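Local coordinates for uncharacterized protein (Thermus thermophilus HB8, PDB 6SCE) that acts as a DNA nuclease of type III CRISPR defence, carrying CARF domains and switched on by cyclic oligoadenylate, at residues A15-G20 with Q51-L56; N43-K48 with E149-A154; P500-V505 with E541-F546; L552-C557 with A572-S577. All coordinates share one frame; numbering follows the deposited sequence. Where two conformers were deposited one is given.

Interaction 1: residues A15-G20 with Q51-L56; sequences APAYLG and QAFFRL. With nucleotides of chain B.
The phenol oxygen of Y18 is hydrogen-bonded to the carboxylate of E142 on helix 140-148, so the far end of this ring is fixed while its carbon surface faces helix 51-56. L56 supplies the partner there: CD2 lies over one face of the Y18 ring, 3.6 Å from its centroid and 15° off the normal, a CH-pi contact for which leucine offers a terminal methyl. Nearer the backbone, Y18 CB approaches F53 CE1 at 3.6 Å, and A17 CB touches F53 CZ at 3.9 Å. F53 reaches this seam because its CG stands anti to the backbone N (chi1 173°), which swings the ring across to the other helix; a small alanine at A17 suits the place where that ring arrives. The helices run nearly parallel, axes 10.9 Å apart at 17°, consistent with the Rossmann-like fold of a CARF domain. Helix 15-20 also meets the ligand: A15 CB is 3.3 Å from N6 of A2 of chain B, and P16 CG is 3.5 Å from O4' of that nucleotide. No hydrogen bond crosses between the two segments, so apolar packing holds them together here, behind the helix start that meets the adenosine.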
# COMPACT_ATOMS: atom_id res chain seq x y z
N ALA A 15 14.22 10.87 -1.20
CA ALA A 15 14.10 11.72 -2.40
C ALA A 15 13.26 13.00 -2.22
O ALA A 15 13.67 14.07 -2.68
CB ALA A 15 13.59 10.92 -3.57
N PRO A 16 12.09 12.92 -1.57
CA PRO A 16 11.35 14.18 -1.39
C PRO A 16 12.04 15.13 -0.43
O PRO A 16 11.89 16.33 -0.57
CB PRO A 16 9.99 13.75 -0.83
CG PRO A 16 10.21 12.37 -0.31
CD PRO A 16 11.27 11.75 -1.19
N ALA A 17 12.80 14.60 0.53
CA ALA A 17 13.57 15.43 1.47
C ALA A 17 14.68 16.17 0.71
O ALA A 17 14.94 17.37 0.93
CB ALA A 17 14.17 14.56 2.56
N TYR A 18 15.35 15.43 -0.16
CA TYR A 18 16.40 16.02 -1.00
C TYR A 18 15.83 17.02 -1.99
O TYR A 18 16.35 18.15 -2.11
CB TYR A 18 17.21 14.94 -1.69
CG TYR A 18 18.28 15.48 -2.59
CD1 TYR A 18 19.20 16.42 -2.13
CD2 TYR A 18 18.40 15.04 -3.90
CE1 TYR A 18 20.21 16.91 -2.97
CE2 TYR A 18 19.39 15.52 -4.73
CZ TYR A 18 20.29 16.46 -4.26
OH TYR A 18 21.28 16.93 -5.12
N LEU A 19 14.74 16.68 -2.64
CA LEU A 19 14.09 17.61 -3.52
C LEU A 19 13.75 18.93 -2.81
O LEU A 19 13.98 20.02 -3.37
CB LEU A 19 12.84 16.97 -4.14
CG LEU A 19 12.03 17.83 -5.08
CD1 LEU A 19 12.88 18.31 -6.26
CD2 LEU A 19 10.81 17.06 -5.57
N GLY A 20 13.21 18.85 -1.58
CA GLY A 20 12.86 20.06 -0.83
C GLY A 20 14.08 20.91 -0.53
O GLY A 20 14.01 22.14 -0.63
N GLN A 51 21.26 6.71 4.80
CA GLN A 51 22.69 6.99 4.98
C GLN A 51 23.30 7.55 3.71
O GLN A 51 24.15 8.42 3.79
CB GLN A 51 23.48 5.76 5.50
CG GLN A 51 23.07 5.39 6.92
CD GLN A 51 23.11 6.58 7.89
OE1 GLN A 51 24.09 7.33 7.93
NE2 GLN A 51 22.03 6.78 8.66
N ALA A 52 22.83 7.10 2.55
CA ALA A 52 23.28 7.67 1.28
C ALA A 52 22.87 9.14 1.14
O ALA A 52 23.61 9.98 0.64
CB ALA A 52 22.76 6.84 0.13
N PHE A 53 21.68 9.47 1.62
CA PHE A 53 21.21 10.82 1.62
C PHE A 53 22.10 11.69 2.54
O PHE A 53 22.52 12.79 2.15
CB PHE A 53 19.75 10.85 2.08
CG PHE A 53 19.18 12.23 2.28
CD1 PHE A 53 19.28 13.20 1.30
CD2 PHE A 53 18.48 12.53 3.44
CE1 PHE A 53 18.74 14.46 1.48
CE2 PHE A 53 17.88 13.76 3.60
CZ PHE A 53 18.02 14.74 2.62
N PHE A 54 22.40 11.19 3.71
CA PHE A 54 23.26 11.92 4.64
C PHE A 54 24.69 12.11 4.10
O PHE A 54 25.27 13.18 4.28
CB PHE A 54 23.30 11.25 6.02
CG PHE A 54 21.99 11.33 6.78
CD1 PHE A 54 21.02 12.27 6.45
CD2 PHE A 54 21.74 10.47 7.84
CE1 PHE A 54 19.83 12.35 7.15
CE2 PHE A 54 20.55 10.55 8.54
CZ PHE A 54 19.60 11.50 8.19
N ARG A 55 25.19 11.14 3.37
CA ARG A 55 26.45 11.27 2.64
C ARG A 55 26.40 12.38 1.59
O ARG A 55 27.33 13.17 1.47
CB ARG A 55 26.83 9.92 2.00
CG ARG A 55 28.09 9.92 1.16
CD ARG A 55 28.27 8.58 0.46
NE ARG A 55 29.37 8.61 -0.52
CZ ARG A 55 29.79 7.56 -1.22
NH1 ARG A 55 30.80 7.71 -2.07
NH2 ARG A 55 29.20 6.38 -1.10
N LEU A 56 25.31 12.47 0.84
CA LEU A 56 25.11 13.54 -0.08
C LEU A 56 25.06 14.89 0.63
O LEU A 56 25.72 15.85 0.21
CB LEU A 56 23.84 13.31 -0.89
CG LEU A 56 23.38 14.39 -1.84
CD1 LEU A 56 24.45 14.73 -2.86
CD2 LEU A 56 22.11 13.95 -2.55
P A B 2 8.12 8.87 3.01
OP1 A B 2 8.87 7.67 2.54
OP2 A B 2 8.82 10.06 3.60
O5' A B 2 7.27 9.40 1.75
C5' A B 2 6.64 10.70 1.85
C4' A B 2 5.94 11.01 0.55
O4' A B 2 6.95 11.18 -0.48
C3' A B 2 4.96 9.96 0.05
O3' A B 2 3.79 10.56 -0.49
C2' A B 2 5.74 9.28 -1.08
O2' A B 2 4.90 8.76 -2.08
C1' A B 2 6.57 10.44 -1.61
N9 A B 2 7.74 10.06 -2.38
C8 A B 2 8.40 8.86 -2.35
N7 A B 2 9.39 8.81 -3.21
C5 A B 2 9.36 10.04 -3.85
C6 A B 2 10.15 10.60 -4.88
N6 A B 2 11.11 9.93 -5.52
N1 A B 2 9.88 11.87 -5.24
C2 A B 2 8.84 12.50 -4.66
N3 A B 2 8.03 12.07 -3.70
C4 A B 2 8.34 10.82 -3.34

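Interaction 2: residues N43-K48 with E149-A154; sequences NEEYGK and EPLGEA
A Schellman motif closing helix 140-148 brings P150 and L151 against E45 and K48 in the opening turns of helix 44-59, so that one helix's end packs on another's beginning. In the motif G152 takes the C-prime position, its positive phi (73°) being one that glycine adopts readily; its N donates to E149 O at 3.0 Å, and E153 N reaches back to L148 O. The other helix is capped too: N43, at the N-cap, accepts through OD1 from Y46 N at 2.8 Å, asparagine suiting the place because its short side chain lets OD1 fold back to an N-H of the first turn. Between the two segments the contact is van der Waals packing, with no hydrogen bond across. L151 lies across the stem of E45 at about a right angle, its CD2 touching E45 CG at 3.4 Å and reaching the carboxylate. The stem is extended beyond CG and carries that carboxylate on to R218, which also bridges to E153, so the arginine ties both segments to helix 206-220. With an alanine here instead of E45, L151 CD2 would probably lose the CG and carboxylate it lies against, and R218 one of its carboxylate partners. Y46 turns its CB away from the loop, and its ring packs on an adenine base of the bound RNA. Proline suits the second touching point because its compact ring can sit close to a helix backbone. The methylenes of K48 pass P150, with CD 3.7 Å from P150 O, before the amino end leads away, while P150 CB rests 3.5 Å from K48 O.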
# COMPACT_ATOMS: atom_id res chain seq x y z
N ASN A 43 12.87 -0.66 6.92
CA ASN A 43 13.72 -1.84 6.66
C ASN A 43 15.15 -1.38 6.43
O ASN A 43 15.43 -0.16 6.38
CB ASN A 43 13.17 -2.67 5.49
CG ASN A 43 13.15 -1.92 4.16
OD1 ASN A 43 14.00 -1.08 3.91
ND2 ASN A 43 12.21 -2.24 3.31
N GLU A 44 16.04 -2.34 6.28
CA GLU A 44 17.47 -2.06 6.13
C GLU A 44 17.81 -1.32 4.86
O GLU A 44 18.75 -0.51 4.84
CB GLU A 44 18.28 -3.39 6.16
N GLU A 45 17.11 -1.63 3.78
CA GLU A 45 17.34 -0.93 2.53
C GLU A 45 17.03 0.58 2.64
O GLU A 45 17.79 1.41 2.16
CB GLU A 45 16.58 -1.61 1.38
CG GLU A 45 17.27 -2.93 1.04
CD GLU A 45 16.57 -3.73 -0.03
OE1 GLU A 45 15.34 -3.65 -0.12
OE2 GLU A 45 17.28 -4.46 -0.76
N TYR A 46 15.90 0.92 3.24
CA TYR A 46 15.61 2.33 3.49
C TYR A 46 16.64 2.95 4.43
O TYR A 46 17.04 4.09 4.26
CB TYR A 46 14.21 2.51 4.00
CG TYR A 46 13.17 2.49 2.92
CD1 TYR A 46 13.22 3.39 1.87
CD2 TYR A 46 12.10 1.62 2.98
CE1 TYR A 46 12.24 3.41 0.88
CE2 TYR A 46 11.12 1.62 1.99
CZ TYR A 46 11.19 2.51 0.95
OH TYR A 46 10.20 2.52 -0.03
N GLY A 47 17.11 2.18 5.40
CA GLY A 47 18.17 2.64 6.28
C GLY A 47 19.41 3.02 5.48
O GLY A 47 20.03 4.06 5.73
N LYS A 48 19.76 2.18 4.53
CA LYS A 48 20.91 2.44 3.65
C LYS A 48 20.70 3.64 2.74
O LYS A 48 21.62 4.42 2.50
CB LYS A 48 21.24 1.18 2.84
CG LYS A 48 21.90 0.08 3.67
CD LYS A 48 21.90 -1.24 2.92
CE LYS A 48 22.78 -2.27 3.63
NZ LYS A 48 22.77 -3.56 2.89
N GLU A 149 23.24 3.08 -5.56
CA GLU A 149 24.50 2.88 -4.86
C GLU A 149 24.31 2.21 -3.50
O GLU A 149 24.97 1.21 -3.20
CB GLU A 149 25.27 4.20 -4.76
CG GLU A 149 26.64 4.08 -4.10
CD GLU A 149 26.58 3.89 -2.58
OE1 GLU A 149 25.72 4.52 -1.91
OE2 GLU A 149 27.41 3.11 -2.05
N PRO A 150 23.42 2.75 -2.64
CA PRO A 150 23.30 2.06 -1.34
C PRO A 150 22.75 0.63 -1.40
O PRO A 150 22.94 -0.11 -0.46
CB PRO A 150 22.33 2.95 -0.55
CG PRO A 150 21.61 3.73 -1.57
CD PRO A 150 22.63 3.98 -2.65
N LEU A 151 22.03 0.27 -2.46
CA LEU A 151 21.53 -1.08 -2.62
C LEU A 151 22.57 -2.01 -3.31
O LEU A 151 22.27 -3.16 -3.58
CB LEU A 151 20.24 -1.09 -3.45
CG LEU A 151 18.96 -0.52 -2.84
CD1 LEU A 151 17.88 -0.36 -3.90
CD2 LEU A 151 18.46 -1.39 -1.71
N GLY A 152 23.74 -1.49 -3.63
CA GLY A 152 24.80 -2.27 -4.28
C GLY A 152 24.51 -2.58 -5.74
O GLY A 152 25.00 -3.57 -6.28
N GLU A 153 23.71 -1.74 -6.40
CA GLU A 153 23.32 -1.99 -7.78
C GLU A 153 24.24 -1.19 -8.67
O GLU A 153 24.21 0.05 -8.66
CB GLU A 153 21.87 -1.56 -8.05
CG GLU A 153 20.82 -2.33 -7.28
CD GLU A 153 20.64 -3.78 -7.74
OE1 GLU A 153 21.11 -4.16 -8.83
OE2 GLU A 153 20.03 -4.54 -6.98
N ALA A 154 25.05 -1.90 -9.46
CA ALA A 154 25.83 -1.25 -10.49
C ALA A 154 24.91 -0.84 -11.63
O ALA A 154 23.86 -1.43 -11.87
CB ALA A 154 26.96 -2.16 -10.99

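Interaction 3: residues P500-V505 with E541-F546; sequences PLEYAV and EVDGVF
Two waters bridge E502 of helix 499-513 to the backbone carbonyl of D543, beside a close approach of two like-charged carboxylates, near the surface of the probable nuclease domain. D543 and G544 of strand 541-548 both lie opposite V555 of the next strand, a classic beta bulge. The backbone turns a corner there and presents D543 O to the waters. Water 1 donates to E502 OE1 at 2.6 Å and to D543 O at 2.9 Å. Water 2 joins D543 O to the helix backbone, donating to E502 O at 2.8 Å. The two side chains cross nearly at right angles, yet their carboxylate planes are only 29° apart, and OE2 of E502 comes to 3.4 Å from OD1 of D543; both atoms are acceptors, so no hydrogen bond links them. D543 OD2 is taken by the backbone N of C557, which fixes how the aspartate is turned. Glutamate, one carbon longer and extended beyond CG, can reach in from the helix. Were E502 cut back to an alanine, water 1 would probably lose one of its two anchors, leaving water 2 as the remaining bridge. The order D543, E556 and the lysine two residues on is consistent with the signature of PD-(D/E)XK nucleases. The two carboxylates come close although alike in charge, while the waters tie E502 to the strand backbone, an acidic patch that would probably favour cations.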
# COMPACT_ATOMS: atom_id res chain seq x y z
N PRO A 500 -7.94 -31.40 4.94
CA PRO A 500 -7.64 -31.67 6.35
C PRO A 500 -6.72 -30.63 7.02
O PRO A 500 -7.01 -30.16 8.12
CB PRO A 500 -6.97 -33.06 6.30
CG PRO A 500 -7.55 -33.70 5.09
CD PRO A 500 -7.74 -32.59 4.09
N LEU A 501 -5.62 -30.29 6.36
CA LEU A 501 -4.70 -29.27 6.90
C LEU A 501 -5.40 -27.89 6.97
O LEU A 501 -5.27 -27.19 7.97
CB LEU A 501 -3.44 -29.19 6.06
CG LEU A 501 -2.39 -28.19 6.55
CD1 LEU A 501 -1.95 -28.47 7.98
CD2 LEU A 501 -1.20 -28.21 5.62
N GLU A 502 -6.14 -27.54 5.92
CA GLU A 502 -6.89 -26.27 5.87
C GLU A 502 -7.91 -26.15 6.97
O GLU A 502 -8.06 -25.08 7.56
CB GLU A 502 -7.61 -26.10 4.53
CG GLU A 502 -6.70 -25.91 3.35
CD GLU A 502 -7.43 -25.98 2.04
OE1 GLU A 502 -8.69 -26.02 2.05
OE2 GLU A 502 -6.75 -25.96 0.99
N TYR A 503 -8.64 -27.23 7.25
CA TYR A 503 -9.63 -27.20 8.33
C TYR A 503 -9.00 -27.13 9.70
O TYR A 503 -9.49 -26.42 10.58
CB TYR A 503 -10.56 -28.41 8.27
CG TYR A 503 -11.64 -28.31 9.31
CD1 TYR A 503 -12.64 -27.36 9.20
CD2 TYR A 503 -11.64 -29.14 10.43
CE1 TYR A 503 -13.63 -27.24 10.15
CE2 TYR A 503 -12.63 -29.04 11.40
CZ TYR A 503 -13.62 -28.08 11.26
OH TYR A 503 -14.62 -27.95 12.20
N ALA A 504 -7.90 -27.86 9.90
CA ALA A 504 -7.14 -27.79 11.15
C ALA A 504 -6.57 -26.39 11.37
O ALA A 504 -6.59 -25.88 12.49
CB ALA A 504 -6.00 -28.80 11.14
N VAL A 505 -6.01 -25.81 10.33
CA VAL A 505 -5.40 -24.49 10.48
C VAL A 505 -6.50 -23.49 10.82
O VAL A 505 -6.36 -22.75 11.79
CB VAL A 505 -4.59 -24.09 9.24
CG1 VAL A 505 -4.20 -22.60 9.29
CG2 VAL A 505 -3.32 -24.94 9.17
N GLU A 541 -6.26 -17.82 -5.71
CA GLU A 541 -6.84 -18.72 -4.73
C GLU A 541 -6.10 -18.59 -3.44
O GLU A 541 -4.88 -18.43 -3.45
CB GLU A 541 -6.68 -20.18 -5.17
CG GLU A 541 -7.70 -20.64 -6.19
CD GLU A 541 -7.34 -21.97 -6.81
OE1 GLU A 541 -6.88 -22.86 -6.07
OE2 GLU A 541 -7.51 -22.12 -8.04
N VAL A 542 -6.81 -18.70 -2.33
CA VAL A 542 -6.15 -18.76 -1.04
C VAL A 542 -6.70 -19.92 -0.22
O VAL A 542 -7.84 -20.31 -0.39
CB VAL A 542 -6.33 -17.44 -0.24
CG1 VAL A 542 -5.67 -16.28 -0.96
CG2 VAL A 542 -7.80 -17.17 0.01
N ASP A 543 -5.91 -20.39 0.74
CA ASP A 543 -6.31 -21.49 1.64
C ASP A 543 -6.98 -21.04 2.94
O ASP A 543 -7.53 -21.86 3.70
CB ASP A 543 -5.09 -22.34 1.97
CG ASP A 543 -4.53 -23.04 0.75
OD1 ASP A 543 -5.27 -23.18 -0.24
OD2 ASP A 543 -3.34 -23.42 0.78
N GLY A 544 -6.93 -19.73 3.20
CA GLY A 544 -7.59 -19.17 4.35
C GLY A 544 -7.33 -17.67 4.40
O GLY A 544 -6.46 -17.14 3.71
N VAL A 545 -8.13 -16.98 5.20
CA VAL A 545 -7.92 -15.56 5.41
C VAL A 545 -8.42 -15.20 6.80
O VAL A 545 -9.41 -15.75 7.30
CB VAL A 545 -8.56 -14.70 4.28
CG1 VAL A 545 -10.07 -14.89 4.22
CG2 VAL A 545 -8.20 -13.23 4.41
N PHE A 546 -7.69 -14.31 7.46
CA PHE A 546 -8.16 -13.77 8.73
C PHE A 546 -7.82 -12.29 8.84
O PHE A 546 -6.88 -11.78 8.19
CB PHE A 546 -7.71 -14.61 9.96
CG PHE A 546 -6.22 -14.68 10.19
CD1 PHE A 546 -5.47 -15.67 9.57
CD2 PHE A 546 -5.61 -13.84 11.10
CE1 PHE A 546 -4.10 -15.76 9.81
CE2 PHE A 546 -4.25 -13.93 11.36
CZ PHE A 546 -3.49 -14.88 10.70
O HOH W 1 -9.61 -23.69 2.75
O HOH W 2 -7.92 -22.56 6.35

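Interaction 4: residues L552-C557 with A572-S577; sequences LWFVEC and AELVRS
F554 sets its CG anti to the carbonyl carbon (chi1 -65°) and L574 sets its CG anti to the backbone N (chi1 169°), and with these two torsions the ring and the leucine branch meet at about a right angle. They join the strand and helix of a beta-alpha-beta unit, strand 551-558, helix 561-579, strand 584-592, in the probable nuclease domain. F554 CE2 packs 3.9 Å from L574 CG, and L574 O sits at the ring's edge in the ring plane, a position that faces ring hydrogens rather than the pi cloud. V575 also comes to the edge, its CG2 at 3.9 Å from F554 CD2, the two side chains running antiparallel past one another. A long flat ring suits a strand residue that must span the gap to a helix, and the branched leucine and valine give it blunt carbon surfaces. M571 and V578 of the same helix also touch F554, and L429 adds a further apolar neighbour, so the ring is buried. On its other flank the helix carries an ion pair: R576 holds one oxygen of E573 side-on with two nitrogens, NH2 at 2.9 Å and NE at 3.2 Å from OE1, that oxygen lying in the guanidinium plane.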
# COMPACT_ATOMS: atom_id res chain seq x y z
N LEU A 552 -4.80 -7.59 7.52
CA LEU A 552 -5.36 -8.75 6.84
C LEU A 552 -4.26 -9.79 6.66
O LEU A 552 -3.10 -9.45 6.39
CB LEU A 552 -5.90 -8.36 5.46
CG LEU A 552 -6.81 -9.39 4.80
CD1 LEU A 552 -8.04 -9.68 5.61
CD2 LEU A 552 -7.22 -8.84 3.44
N TRP A 553 -4.63 -11.06 6.79
CA TRP A 553 -3.70 -12.18 6.62
C TRP A 553 -4.29 -13.16 5.63
O TRP A 553 -5.47 -13.50 5.72
CB TRP A 553 -3.51 -12.96 7.93
CG TRP A 553 -2.78 -12.24 9.04
CD1 TRP A 553 -3.26 -11.21 9.79
CD2 TRP A 553 -1.50 -12.56 9.56
NE1 TRP A 553 -2.31 -10.83 10.72
CE2 TRP A 553 -1.23 -11.66 10.61
CE3 TRP A 553 -0.53 -13.53 9.23
CZ2 TRP A 553 -0.04 -11.68 11.33
CZ3 TRP A 553 0.65 -13.54 9.93
CH2 TRP A 553 0.89 -12.61 10.97
N PHE A 554 -3.47 -13.60 4.68
CA PHE A 554 -3.79 -14.70 3.80
C PHE A 554 -3.03 -15.92 4.28
O PHE A 554 -1.88 -15.82 4.70
CB PHE A 554 -3.39 -14.38 2.36
CG PHE A 554 -4.15 -13.24 1.76
CD1 PHE A 554 -5.53 -13.15 1.91
CD2 PHE A 554 -3.49 -12.26 1.04
CE1 PHE A 554 -6.23 -12.09 1.36
CE2 PHE A 554 -4.19 -11.20 0.48
CZ PHE A 554 -5.55 -11.12 0.63
N VAL A 555 -3.67 -17.08 4.18
CA VAL A 555 -3.10 -18.33 4.67
C VAL A 555 -2.79 -19.25 3.49
O VAL A 555 -3.61 -19.38 2.56
CB VAL A 555 -4.06 -19.05 5.62
CG1 VAL A 555 -3.42 -20.32 6.19
CG2 VAL A 555 -4.51 -18.14 6.75
N GLU A 556 -1.60 -19.86 3.51
CA GLU A 556 -1.24 -20.89 2.52
C GLU A 556 -0.89 -22.15 3.29
O GLU A 556 -0.08 -22.10 4.20
CB GLU A 556 -0.06 -20.45 1.64
CG GLU A 556 0.39 -21.46 0.58
CD GLU A 556 -0.57 -21.61 -0.59
OE1 GLU A 556 -1.47 -20.75 -0.76
OE2 GLU A 556 -0.43 -22.58 -1.36
N CYS A 557 -1.51 -23.27 2.89
CA CYS A 557 -1.36 -24.56 3.57
C CYS A 557 -0.79 -25.59 2.60
O CYS A 557 -1.37 -25.80 1.53
CB CYS A 557 -2.72 -25.08 4.03
SG CYS A 557 -3.44 -24.12 5.38
N ALA A 572 4.04 -13.13 -1.26
CA ALA A 572 4.52 -11.87 -0.67
C ALA A 572 3.95 -10.66 -1.40
O ALA A 572 3.60 -9.64 -0.78
CB ALA A 572 6.04 -11.81 -0.65
N GLU A 573 3.82 -10.78 -2.73
CA GLU A 573 3.30 -9.68 -3.55
C GLU A 573 1.79 -9.59 -3.45
O GLU A 573 1.23 -8.49 -3.47
CB GLU A 573 3.73 -9.84 -5.01
CG GLU A 573 5.24 -9.91 -5.23
CD GLU A 573 5.98 -8.67 -4.78
OE1 GLU A 573 5.37 -7.59 -4.69
OE2 GLU A 573 7.19 -8.78 -4.51
N LEU A 574 1.12 -10.75 -3.39
CA LEU A 574 -0.33 -10.76 -3.21
C LEU A 574 -0.68 -10.11 -1.87
O LEU A 574 -1.60 -9.31 -1.78
CB LEU A 574 -0.89 -12.20 -3.24
CG LEU A 574 -2.35 -12.36 -2.81
CD1 LEU A 574 -3.26 -11.75 -3.88
CD2 LEU A 574 -2.69 -13.81 -2.51
N VAL A 575 0.06 -10.49 -0.83
CA VAL A 575 -0.18 -9.96 0.51
C VAL A 575 -0.01 -8.43 0.48
O VAL A 575 -0.89 -7.70 0.95
CB VAL A 575 0.75 -10.63 1.53
CG1 VAL A 575 0.75 -9.87 2.88
CG2 VAL A 575 0.33 -12.09 1.75
N ARG A 576 1.10 -7.97 -0.10
CA ARG A 576 1.40 -6.55 -0.17
C ARG A 576 0.35 -5.78 -0.95
O ARG A 576 -0.17 -4.77 -0.47
CB ARG A 576 2.79 -6.30 -0.80
CG ARG A 576 3.12 -4.81 -0.99
CD ARG A 576 4.55 -4.57 -1.48
NE ARG A 576 4.77 -5.02 -2.87
CZ ARG A 576 4.63 -4.27 -3.97
NH1 ARG A 576 4.29 -2.98 -3.90
NH2 ARG A 576 4.85 -4.81 -5.16
N SER A 577 0.04 -6.25 -2.14
CA SER A 577 -0.80 -5.49 -3.06
C SER A 577 -2.27 -5.54 -2.67
O SER A 577 -2.92 -4.50 -2.59
CB SER A 577 -0.59 -5.98 -4.48
OG SER A 577 0.74 -5.74 -4.86

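How the interactions relate
The four contacts form two pairs. Interactions 1 and 2 share helix 44-59 and meet directly, A52 CB lying 3.7 Å from P150 CG, with centres 13 Å apart; both border the bound nucleotides, through A15 and P16 in one and Y46 in the other. Interactions 3 and 4, centres 12 Å apart, lie on neighbouring strands of the probable nuclease sheet, stitched by a probable hydrogen bond from W553 N to F546 O (2.7 Å). Interaction 2 comes within about 9 Å of interaction 4 at nearest atoms, whereas interactions 1 and 3 have centres about 44 Å apart, on opposite sides of the chain's centre.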